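Local coordinates for vacuolar protein sorting 29 (PDB 2A22) that probably serves in protein transport as the Vps29 subunit of a retromer-type sorting complex, built on a calcineurin-like phosphoesterase fold, at residues Pro126-Gly131 / Lys152-Glu157; Ile92-Pro97 / Gly101-Tyr106; Asn122-Trp127 / Glu134-Arg139. All blocks are in the same frame, centred on the assembly; numbering follows the deposited sequence.

Contact 1 (Pro126-Gly131 / Lys152-Glu157); sequences PWDDPG and KLRVFE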
loop_
_atom_site.group_PDB
_atom_site.type_symbol
_atom_site.label_atom_id
_atom_site.label_comp_id
_atom_site.label_asym_id
_atom_site.label_seq_id
_atom_site.Cartn_x
_atom_site.Cartn_y
_atom_site.Cartn_z
ATOM N N PRO A 126 8.992 17.087 -5.023
ATOM C CA PRO A 126 8.460 17.111 -3.652
ATOM C C PRO A 126 7.489 15.958 -3.431
ATOM O O PRO A 126 6.934 15.419 -4.401
ATOM C CB PRO A 126 7.684 18.431 -3.580
ATOM C CG PRO A 126 7.940 19.152 -4.883
ATOM C CD PRO A 126 8.422 18.151 -5.871
ATOM N N TRP A 127 7.284 15.596 -2.166
ATOM C CA TRP A 127 6.398 14.497 -1.795
ATOM C C TRP A 127 4.990 14.637 -2.367
ATOM O O TRP A 127 4.412 15.724 -2.348
ATOM C CB TRP A 127 6.367 14.341 -0.276
ATOM C CG TRP A 127 7.710 13.929 0.296
ATOM C CD1 TRP A 127 8.602 13.054 -0.257
ATOM C CD2 TRP A 127 8.294 14.370 1.527
ATOM N NE1 TRP A 127 9.708 12.923 0.549
ATOM C CE2 TRP A 127 9.543 13.709 1.658
ATOM C CE3 TRP A 127 7.888 15.259 2.530
ATOM C CZ2 TRP A 127 10.394 13.904 2.764
ATOM C CZ3 TRP A 127 8.729 15.456 3.631
ATOM C CH2 TRP A 127 9.970 14.772 3.739
ATOM N N ASP A 128 4.479 13.531 -2.905
ATOM C CA ASP A 128 3.152 13.455 -3.518
ATOM C C ASP A 128 2.939 14.354 -4.735
ATOM O O ASP A 128 1.800 14.542 -5.169
ATOM C CB ASP A 128 2.043 13.706 -2.469
ATOM C CG ASP A 128 1.612 12.432 -1.753
ATOM O OD1 ASP A 128 1.899 11.318 -2.252
ATOM O OD2 ASP A 128 0.975 12.545 -0.687
ATOM N N ASP A 129 4.014 14.915 -5.287
ATOM C CA ASP A 129 3.873 15.778 -6.467
ATOM C C ASP A 129 3.518 14.941 -7.699
ATOM O O ASP A 129 4.295 14.071 -8.105
ATOM C CB ASP A 129 5.141 16.597 -6.728
ATOM C CG ASP A 129 5.015 17.504 -7.966
ATOM O OD1 ASP A 129 4.754 18.716 -7.797
ATOM O OD2 ASP A 129 5.156 16.997 -9.104
ATOM N N PRO A 130 2.354 15.218 -8.309
ATOM C CA PRO A 130 1.843 14.416 -9.439
ATOM C C PRO A 130 2.870 14.281 -10.550
ATOM O O PRO A 130 3.035 13.181 -11.105
ATOM C CB PRO A 130 0.633 15.217 -9.911
ATOM C CG PRO A 130 0.166 15.899 -8.677
ATOM C CD PRO A 130 1.427 16.311 -7.969
ATOM N N GLY A 131 3.569 15.385 -10.831
ATOM C CA GLY A 131 4.612 15.424 -11.850
ATOM C C GLY A 131 5.799 14.560 -11.474
ATOM O O GLY A 131 6.344 13.842 -12.310
ATOM N N LYS A 152 -1.417 10.655 3.151
ATOM C CA LYS A 152 -2.499 11.200 2.397
ATOM C C LYS A 152 -3.088 10.151 1.479
ATOM O O LYS A 152 -2.512 9.825 0.428
ATOM C CB LYS A 152 -2.067 12.407 1.563
ATOM C CG LYS A 152 -3.299 13.189 1.046
ATOM C CD LYS A 152 -2.952 14.309 0.086
ATOM C CE LYS A 152 -4.136 15.317 0.046
ATOM N NZ LYS A 152 -3.969 16.438 -0.945
ATOM N N LEU A 153 -4.258 9.667 1.878
ATOM C CA LEU A 153 -5.061 8.755 1.088
ATOM C C LEU A 153 -5.399 9.414 -0.246
ATOM O O LEU A 153 -5.896 10.549 -0.284
ATOM C CB LEU A 153 -6.333 8.424 1.859
ATOM C CG LEU A 153 -7.308 7.317 1.455
ATOM C CD1 LEU A 153 -6.624 5.954 1.291
ATOM C CD2 LEU A 153 -8.429 7.283 2.507
ATOM N N ARG A 154 -5.082 8.731 -1.341
ATOM C CA ARG A 154 -5.325 9.317 -2.650
ATOM C C ARG A 154 -5.416 8.313 -3.795
ATOM O O ARG A 154 -4.680 7.323 -3.839
ATOM C CB ARG A 154 -4.253 10.342 -3.002
ATOM C CG ARG A 154 -4.642 11.199 -4.212
ATOM C CD ARG A 154 -3.674 12.346 -4.432
ATOM N NE ARG A 154 -2.288 11.904 -4.589
ATOM C CZ ARG A 154 -1.256 12.725 -4.783
ATOM N NH1 ARG A 154 -1.434 14.037 -4.852
ATOM N NH2 ARG A 154 -0.036 12.233 -4.902
ATOM N N VAL A 155 -6.316 8.615 -4.721
ATOM C CA VAL A 155 -6.465 7.900 -5.977
ATOM C C VAL A 155 -6.507 8.959 -7.062
ATOM O O VAL A 155 -7.349 9.860 -7.008
ATOM C CB VAL A 155 -7.839 7.225 -6.070
ATOM C CG1 VAL A 155 -8.026 6.534 -7.446
ATOM C CG2 VAL A 155 -8.056 6.295 -4.912
ATOM N N PHE A 156 -5.631 8.860 -8.053
ATOM C CA PHE A 156 -5.876 9.647 -9.244
ATOM C C PHE A 156 -5.249 9.027 -10.467
ATOM O O PHE A 156 -4.241 8.299 -10.369
ATOM C CB PHE A 156 -5.424 11.108 -9.078
ATOM C CG PHE A 156 -3.949 11.300 -9.141
ATOM C CD1 PHE A 156 -3.333 11.613 -10.345
ATOM C CD2 PHE A 156 -3.174 11.197 -7.988
ATOM C CE1 PHE A 156 -1.958 11.791 -10.421
ATOM C CE2 PHE A 156 -1.786 11.398 -8.036
ATOM C CZ PHE A 156 -1.176 11.683 -9.273
ATOM N N GLU A 157 -5.868 9.334 -11.608
ATOM C CA GLU A 157 -5.402 8.897 -12.901
ATOM C C GLU A 157 -4.806 10.089 -13.633
ATOM O O GLU A 157 -5.286 11.203 -13.507
ATOM C CB GLU A 157 -6.555 8.241 -13.687
ATOM C CG GLU A 157 -6.219 7.820 -15.131
ATOM C CD GLU A 157 -6.481 8.941 -16.136
ATOM O OE1 GLU A 157 -7.453 9.702 -15.921
ATOM O OE2 GLU A 157 -5.717 9.074 -17.122
HETATM O O HOH W 1 -1.216 11.078 -1.578
#
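Asp-128 meets Arg-154 where the loop ahead of helix 130-140 passes strand 154-158, an outermost strand of the five-stranded sheet. Pro-126 starts a type II beta turn that ends at Asp-129, closed by the bond from Asp-129 N to Pro-126 O, and this turn presents the carbonyl of Asp-128 to the strand. The guanidinium of Arg-154 comes at that oxygen end-on with two nitrogens. Arg-154 NH2 lies 3.0 Å from Asp-128 O with an N-H...O angle of 160°, while the bond from Arg-154 NH1 to Asp-128 O is longer, at 3.3 Å, and more bent. The oxygen sits practically in the guanidinium plane. The carboxylate is turned 52° from that plane, and Asp-128 OD1, 3.4 Å from Arg-154 NH2, pairs with it through charge alone. Asp-128 OD2 is taken up by Thr-150 OG1 and weakly by a water, which also donates to Lys-152 O over 2.7 Å.

Asp-129, at the N-cap, turns its carboxylate to Ser-132 N. Pro-130 then opens the helix and sets its CB 4.0 Å from Phe-156 CZ. With CG between the backbone N and the carbonyl carbon (chi1 75°), the Phe-156 ring lies against one face of the Arg-154 guanidinium, offset toward the rim, its CE2 3.4 Å from that plane; it also stacks with Phe-163 of the next strand.

The dipole of the Asp-128 carbonyl and the nearby carboxylate both suit the positive guanidinium and probably offset part of its charge. The two N-H bonds to one carbonyl probably hold the turn before helix 130-140 against strand 154-158.

Contact 2 (Ile92-Pro97 / Gly101-Tyr106); sequences IFNPDP and GVFPEY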
loop_
_atom_site.group_PDB
_atom_site.type_symbol
_atom_site.label_atom_id
_atom_site.label_comp_id
_atom_site.label_asym_id
_atom_site.label_seq_id
_atom_site.Cartn_x
_atom_site.Cartn_y
_atom_site.Cartn_z
ATOM N N ILE A 92 13.265 -4.193 11.405
ATOM C CA ILE A 92 12.541 -5.237 10.707
ATOM C C ILE A 92 13.499 -5.962 9.808
ATOM O O ILE A 92 14.531 -5.408 9.424
ATOM C CB ILE A 92 11.276 -4.725 9.910
ATOM C CG1 ILE A 92 11.647 -3.726 8.809
ATOM C CG2 ILE A 92 10.272 -4.096 10.822
ATOM C CD1 ILE A 92 10.435 -3.303 7.945
ATOM N N PHE A 93 13.114 -7.189 9.469
ATOM C CA PHE A 93 13.956 -8.161 8.822
ATOM C C PHE A 93 13.127 -8.810 7.710
ATOM O O PHE A 93 12.041 -9.288 7.962
ATOM C CB PHE A 93 14.388 -9.209 9.861
ATOM C CG PHE A 93 15.028 -10.433 9.275
ATOM C CD1 PHE A 93 16.369 -10.411 8.875
ATOM C CD2 PHE A 93 14.296 -11.620 9.150
ATOM C CE1 PHE A 93 16.974 -11.552 8.339
ATOM C CE2 PHE A 93 14.876 -12.769 8.613
ATOM C CZ PHE A 93 16.217 -12.750 8.209
ATOM N N ASN A 94 13.638 -8.801 6.483
ATOM C CA ASN A 94 12.956 -9.435 5.370
ATOM C C ASN A 94 13.189 -10.944 5.466
ATOM O O ASN A 94 14.325 -11.411 5.334
ATOM C CB ASN A 94 13.496 -8.890 4.046
ATOM C CG ASN A 94 12.724 -9.395 2.831
ATOM O OD1 ASN A 94 11.919 -10.318 2.929
ATOM N ND2 ASN A 94 12.988 -8.790 1.668
ATOM N N PRO A 95 12.122 -11.716 5.706
ATOM C CA PRO A 95 12.377 -13.144 5.790
ATOM C C PRO A 95 12.466 -13.852 4.442
ATOM O O PRO A 95 12.501 -15.069 4.438
ATOM C CB PRO A 95 11.174 -13.661 6.568
ATOM C CG PRO A 95 10.069 -12.711 6.173
ATOM C CD PRO A 95 10.708 -11.374 5.943
ATOM N N ASP A 96 12.482 -13.134 3.314
ATOM C CA ASP A 96 12.679 -13.806 2.019
ATOM C C ASP A 96 14.152 -14.239 1.866
ATOM O O ASP A 96 15.059 -13.434 2.067
ATOM C CB ASP A 96 12.194 -12.946 0.836
ATOM C CG ASP A 96 10.649 -12.759 0.816
ATOM O OD1 ASP A 96 9.885 -13.555 1.441
ATOM O OD2 ASP A 96 10.195 -11.791 0.167
ATOM N N PRO A 97 14.391 -15.522 1.516
ATOM C CA PRO A 97 15.709 -16.149 1.732
ATOM C C PRO A 97 16.820 -15.516 0.904
ATOM O O PRO A 97 17.974 -15.432 1.356
ATOM C CB PRO A 97 15.479 -17.603 1.299
ATOM C CG PRO A 97 13.977 -17.777 1.316
ATOM C CD PRO A 97 13.453 -16.460 0.874
ATOM N N GLY A 101 17.689 -10.360 4.661
ATOM C CA GLY A 101 16.941 -9.522 5.593
ATOM C C GLY A 101 16.653 -8.118 5.086
ATOM O O GLY A 101 16.031 -7.330 5.796
ATOM N N VAL A 102 17.103 -7.815 3.864
ATOM C CA VAL A 102 16.964 -6.473 3.273
ATOM C C VAL A 102 15.652 -6.349 2.505
ATOM O O VAL A 102 15.351 -7.197 1.669
ATOM C CB VAL A 102 18.147 -6.123 2.333
ATOM C CG1 VAL A 102 17.993 -4.696 1.753
ATOM C CG2 VAL A 102 19.498 -6.261 3.077
ATOM N N PHE A 103 14.851 -5.334 2.839
ATOM C CA PHE A 103 13.638 -5.022 2.062
ATOM C C PHE A 103 13.983 -4.117 0.882
ATOM O O PHE A 103 14.741 -3.175 1.036
ATOM C CB PHE A 103 12.568 -4.357 2.921
ATOM C CG PHE A 103 11.915 -5.292 3.906
ATOM C CD1 PHE A 103 10.927 -6.184 3.492
ATOM C CD2 PHE A 103 12.306 -5.291 5.247
ATOM C CE1 PHE A 103 10.309 -7.083 4.422
ATOM C CE2 PHE A 103 11.702 -6.163 6.190
ATOM C CZ PHE A 103 10.689 -7.051 5.774
ATOM N N PRO A 104 13.407 -4.385 -0.301
ATOM C CA PRO A 104 13.829 -3.572 -1.416
ATOM C C PRO A 104 13.263 -2.185 -1.299
ATOM O O PRO A 104 12.222 -1.983 -0.646
ATOM C CB PRO A 104 13.233 -4.291 -2.628
ATOM C CG PRO A 104 12.046 -5.020 -2.089
ATOM C CD PRO A 104 12.387 -5.380 -0.673
ATOM N N GLU A 105 13.953 -1.243 -1.932
ATOM C CA GLU A 105 13.504 0.120 -2.013
ATOM C C GLU A 105 12.305 0.269 -2.972
ATOM O O GLU A 105 11.454 1.142 -2.800
ATOM C CB GLU A 105 14.668 1.012 -2.450
ATOM C CG GLU A 105 14.323 2.486 -2.449
ATOM C CD GLU A 105 15.552 3.396 -2.392
ATOM O OE1 GLU A 105 16.642 2.956 -2.836
ATOM O OE2 GLU A 105 15.413 4.554 -1.915
ATOM N N TYR A 106 12.254 -0.562 -4.000
ATOM C CA TYR A 106 11.109 -0.540 -4.863
ATOM C C TYR A 106 10.916 -1.894 -5.476
ATOM O O TYR A 106 11.831 -2.710 -5.449
ATOM C CB TYR A 106 11.226 0.562 -5.908
ATOM C CG TYR A 106 12.353 0.402 -6.875
ATOM C CD1 TYR A 106 12.209 -0.416 -8.013
ATOM C CD2 TYR A 106 13.556 1.087 -6.687
ATOM C CE1 TYR A 106 13.251 -0.575 -8.943
ATOM C CE2 TYR A 106 14.618 0.950 -7.615
ATOM C CZ TYR A 106 14.452 0.115 -8.745
ATOM O OH TYR A 106 15.480 -0.034 -9.667
HETATM O O HOH W 2 16.383 -4.870 7.021
#
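Gly-101 O is gripped twice. Asn-94 N donates to it at 2.9 Å, nearly straight, with an N-H...O angle of 171°. A water that bridges to Ile-92 O donates to Gly-101 O as well, at 2.8 Å. Asn-94 N stands above the plane of the Gly-101 carbonyl, off its lone pairs. In return, Gly-101 CA makes a CA-H...O contact of 3.2 Å with Asn-94 O, and the ring of Phe-93 comes against the same CA.

Asn-94 is the hub. Its CG stands anti to the backbone N (chi1 -174°), which carries the amide along the other segment, where Asn-94 ND2 donates to Val-102 O over 2.8 Å. At the other end of the amide, Asn-94 OD1 accepts from Asp-96 N at 2.9 Å, making an Asx turn. The amide plane lies stacked on the Phe-103 ring, 2° from parallel, and Asn-94 CB sits 3.6 Å above the ring centre in a CH-pi contact. Ile-92 adds CG1 and CD1 beside Phe-103 CE2, and Val-71 of helix 68-77 touches both side chains.

With both ends of its amide bonded and its flat side laid on an aromatic ring, buried Asn-94 has little freedom to rotate; it ties the two arms of this loop before strand 106-111 together.

Contact 3 (Asn122-Trp127 / Glu134-Arg139); sequences NQVLPW and EQWQRR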
loop_
_atom_site.group_PDB
_atom_site.type_symbol
_atom_site.label_atom_id
_atom_site.label_comp_id
_atom_site.label_asym_id
_atom_site.label_seq_id
_atom_site.Cartn_x
_atom_site.Cartn_y
_atom_site.Cartn_z
ATOM N N ASN A 122 9.170 8.613 -0.151
ATOM C CA ASN A 122 10.007 9.670 0.370
ATOM C C ASN A 122 11.063 10.079 -0.654
ATOM O O ASN A 122 11.610 11.182 -0.576
ATOM C CB ASN A 122 10.626 9.264 1.707
ATOM C CG ASN A 122 11.610 8.111 1.581
ATOM O OD1 ASN A 122 11.350 7.098 0.931
ATOM N ND2 ASN A 122 12.745 8.262 2.225
ATOM N N GLN A 123 11.311 9.186 -1.620
ATOM C CA GLN A 123 12.175 9.443 -2.784
ATOM C C GLN A 123 11.511 10.335 -3.812
ATOM O O GLN A 123 12.155 10.728 -4.780
ATOM C CB GLN A 123 12.543 8.151 -3.525
ATOM C CG GLN A 123 12.932 6.936 -2.656
ATOM C CD GLN A 123 11.733 6.078 -2.248
ATOM O OE1 GLN A 123 10.595 6.567 -2.169
ATOM N NE2 GLN A 123 11.991 4.801 -1.965
ATOM N N VAL A 124 10.220 10.613 -3.643
ATOM C CA VAL A 124 9.475 11.459 -4.596
ATOM C C VAL A 124 9.559 12.912 -4.142
ATOM O O VAL A 124 9.106 13.245 -3.048
ATOM C CB VAL A 124 7.988 11.018 -4.725
ATOM C CG1 VAL A 124 7.198 11.964 -5.641
ATOM C CG2 VAL A 124 7.894 9.575 -5.220
ATOM N N LEU A 125 10.147 13.772 -4.972
ATOM C CA LEU A 125 10.433 15.158 -4.558
ATOM C C LEU A 125 9.881 16.209 -5.515
ATOM O O LEU A 125 10.229 16.221 -6.692
ATOM C CB LEU A 125 11.935 15.343 -4.337
ATOM C CG LEU A 125 12.594 14.359 -3.350
ATOM C CD1 LEU A 125 14.117 14.425 -3.436
ATOM C CD2 LEU A 125 12.098 14.582 -1.903
ATOM N N PRO A 126 8.992 17.087 -5.023
ATOM C CA PRO A 126 8.460 17.111 -3.652
ATOM C C PRO A 126 7.489 15.958 -3.431
ATOM O O PRO A 126 6.934 15.419 -4.401
ATOM C CB PRO A 126 7.684 18.431 -3.580
ATOM C CG PRO A 126 7.940 19.152 -4.883
ATOM C CD PRO A 126 8.422 18.151 -5.871
ATOM N N TRP A 127 7.284 15.596 -2.166
ATOM C CA TRP A 127 6.398 14.497 -1.795
ATOM C C TRP A 127 4.990 14.637 -2.367
ATOM O O TRP A 127 4.412 15.724 -2.348
ATOM C CB TRP A 127 6.367 14.341 -0.276
ATOM C CG TRP A 127 7.710 13.929 0.296
ATOM C CD1 TRP A 127 8.602 13.054 -0.257
ATOM C CD2 TRP A 127 8.294 14.370 1.527
ATOM N NE1 TRP A 127 9.708 12.923 0.549
ATOM C CE2 TRP A 127 9.543 13.709 1.658
ATOM C CE3 TRP A 127 7.888 15.259 2.530
ATOM C CZ2 TRP A 127 10.394 13.904 2.764
ATOM C CZ3 TRP A 127 8.729 15.456 3.631
ATOM C CH2 TRP A 127 9.970 14.772 3.739
ATOM N N GLU A 134 4.648 10.983 -11.560
ATOM C CA GLU A 134 4.617 10.549 -12.957
ATOM C C GLU A 134 6.007 10.216 -13.528
ATOM O O GLU A 134 6.139 9.305 -14.335
ATOM C CB GLU A 134 3.885 11.557 -13.841
ATOM C CG GLU A 134 3.448 10.927 -15.176
ATOM C CD GLU A 134 2.828 11.920 -16.153
ATOM O OE1 GLU A 134 3.067 13.150 -16.014
ATOM O OE2 GLU A 134 2.108 11.455 -17.066
ATOM N N GLN A 135 7.036 10.929 -13.077
ATOM C CA GLN A 135 8.417 10.616 -13.472
ATOM C C GLN A 135 8.871 9.260 -12.941
ATOM O O GLN A 135 9.643 8.544 -13.588
ATOM C CB GLN A 135 9.355 11.734 -13.017
ATOM C CG GLN A 135 8.880 13.102 -13.563
ATOM C CD GLN A 135 9.899 14.217 -13.382
ATOM O OE1 GLN A 135 10.927 14.244 -14.068
ATOM N NE2 GLN A 135 9.613 15.157 -12.463
ATOM N N TRP A 136 8.365 8.910 -11.760
ATOM C CA TRP A 136 8.613 7.610 -11.183
ATOM C C TRP A 136 7.847 6.474 -11.847
ATOM O O TRP A 136 8.427 5.406 -11.998
ATOM C CB TRP A 136 8.404 7.628 -9.667
ATOM C CG TRP A 136 9.580 8.232 -8.969
ATOM C CD1 TRP A 136 9.729 9.543 -8.562
ATOM C CD2 TRP A 136 10.799 7.567 -8.630
ATOM N NE1 TRP A 136 10.970 9.715 -7.967
ATOM C CE2 TRP A 136 11.638 8.517 -7.994
ATOM C CE3 TRP A 136 11.262 6.254 -8.783
ATOM C CZ2 TRP A 136 12.914 8.188 -7.519
ATOM C CZ3 TRP A 136 12.523 5.929 -8.296
ATOM C CH2 TRP A 136 13.331 6.887 -7.677
ATOM N N GLN A 137 6.583 6.666 -12.255
ATOM C CA GLN A 137 5.924 5.561 -12.986
ATOM C C GLN A 137 6.638 5.246 -14.287
ATOM O O GLN A 137 6.785 4.079 -14.637
ATOM C CB GLN A 137 4.403 5.708 -13.214
ATOM C CG GLN A 137 3.934 6.754 -14.160
ATOM C CD GLN A 137 3.842 6.355 -15.640
ATOM O OE1 GLN A 137 4.136 5.231 -16.080
ATOM N NE2 GLN A 137 3.427 7.306 -16.411
ATOM N N ARG A 138 7.073 6.294 -14.980
ATOM C CA ARG A 138 7.778 6.158 -16.250
ATOM C C ARG A 138 9.119 5.464 -16.010
ATOM O O ARG A 138 9.509 4.560 -16.764
ATOM C CB ARG A 138 7.964 7.532 -16.903
ATOM C CG ARG A 138 6.689 8.057 -17.527
ATOM C CD ARG A 138 6.897 9.314 -18.391
ATOM N NE ARG A 138 5.658 10.104 -18.408
ATOM C CZ ARG A 138 5.361 11.067 -19.286
ATOM N NH1 ARG A 138 6.213 11.389 -20.252
ATOM N NH2 ARG A 138 4.196 11.708 -19.198
ATOM N N ARG A 139 9.806 5.871 -14.937
ATOM C CA ARG A 139 11.056 5.223 -14.571
ATOM C C ARG A 139 10.847 3.742 -14.324
ATOM O O ARG A 139 11.592 2.906 -14.864
ATOM C CB ARG A 139 11.689 5.875 -13.347
ATOM C CG ARG A 139 12.648 4.951 -12.614
ATOM C CD ARG A 139 14.034 5.543 -12.438
ATOM N NE ARG A 139 13.973 6.919 -11.956
ATOM C CZ ARG A 139 14.806 7.435 -11.057
ATOM N NH1 ARG A 139 15.777 6.684 -10.505
ATOM N NH2 ARG A 139 14.651 8.708 -10.696
HETATM O O HOH W 3 11.552 12.494 -7.322
#
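A water-bridged, mostly apolar contact joins the loop that follows strand 114-119 to helix 130-140, in the calcineurin-like phosphoesterase fold, an alpha-beta-beta-alpha sandwich. The chain leaves the sheet, turns through residues 122-127 and enters the helix, so the contact ties the helix to its own lead-in. Trp-136 is the helix side chain that carries it.

The atoms of the indole that touch the loop are CD1, NE1 and CZ2. Trp-136 CD1 lies 3.8 Å from Val-124 CG2, and the two side chains run past each other in opposite directions. Farther along the indole, Trp-136 CZ2 comes 4.0 Å from Gln-123 CB. With chi1 at -79°, CG of Trp-136 lies anti to its own carbonyl carbon, which sends the ring out toward the loop. On one face of the indole rests the guanidinium of Arg-139, one helical turn on; its NH2 stands 3.6 Å above the ring plane, toward the rim. Val-124, which is buried, also touches Ser-132 and Leu-133 of the helix.

The Gln-123 side chain bends at chi2 (88°), leading its amide away from the tryptophan; there Gln-123 OE1 accepts from Gly-121 N, and NE2 makes a weak bond with Glu-105. Within the loop, Trp-127 NE1 donates to Asn-122 O at 2.8 Å, folding the far end of the loop back on its start, while the Trp-127 ring meets His-149 at a steep angle.

The polar link between loop and indole runs through one water; no direct hydrogen bond crosses the contact. Lying in the plane of the indole, the water accepts from Trp-136 NE1 at 2.9 Å. It also accepts from Leu-125 N at 3.0 Å. Its donated bond goes to Gln-123 O, 3.2 Å away.

How the contacts relate
Contacts 1 and 3 share Pro-126 and Trp-127 and lie close, their centres 9 Å apart: one fixes the entrance of helix 130-140 to strand 154-158, the other brings a later turn of that helix back to the loop before it. Contact 2 comes earlier in the chain, its centre 22 Å from that of contact 3 and 26 Å from that of contact 1. It still touches contact 3, where Glu-105 CG packs 3.3 Å from Gln-123 NE2. Asp-87, His-120 and His-149 face one vacant point, consistent with a metal site like those of related phosphoesterases, though no metal is modelled there; Gln-123 touches this group, and Asp-128 lies near it without contact.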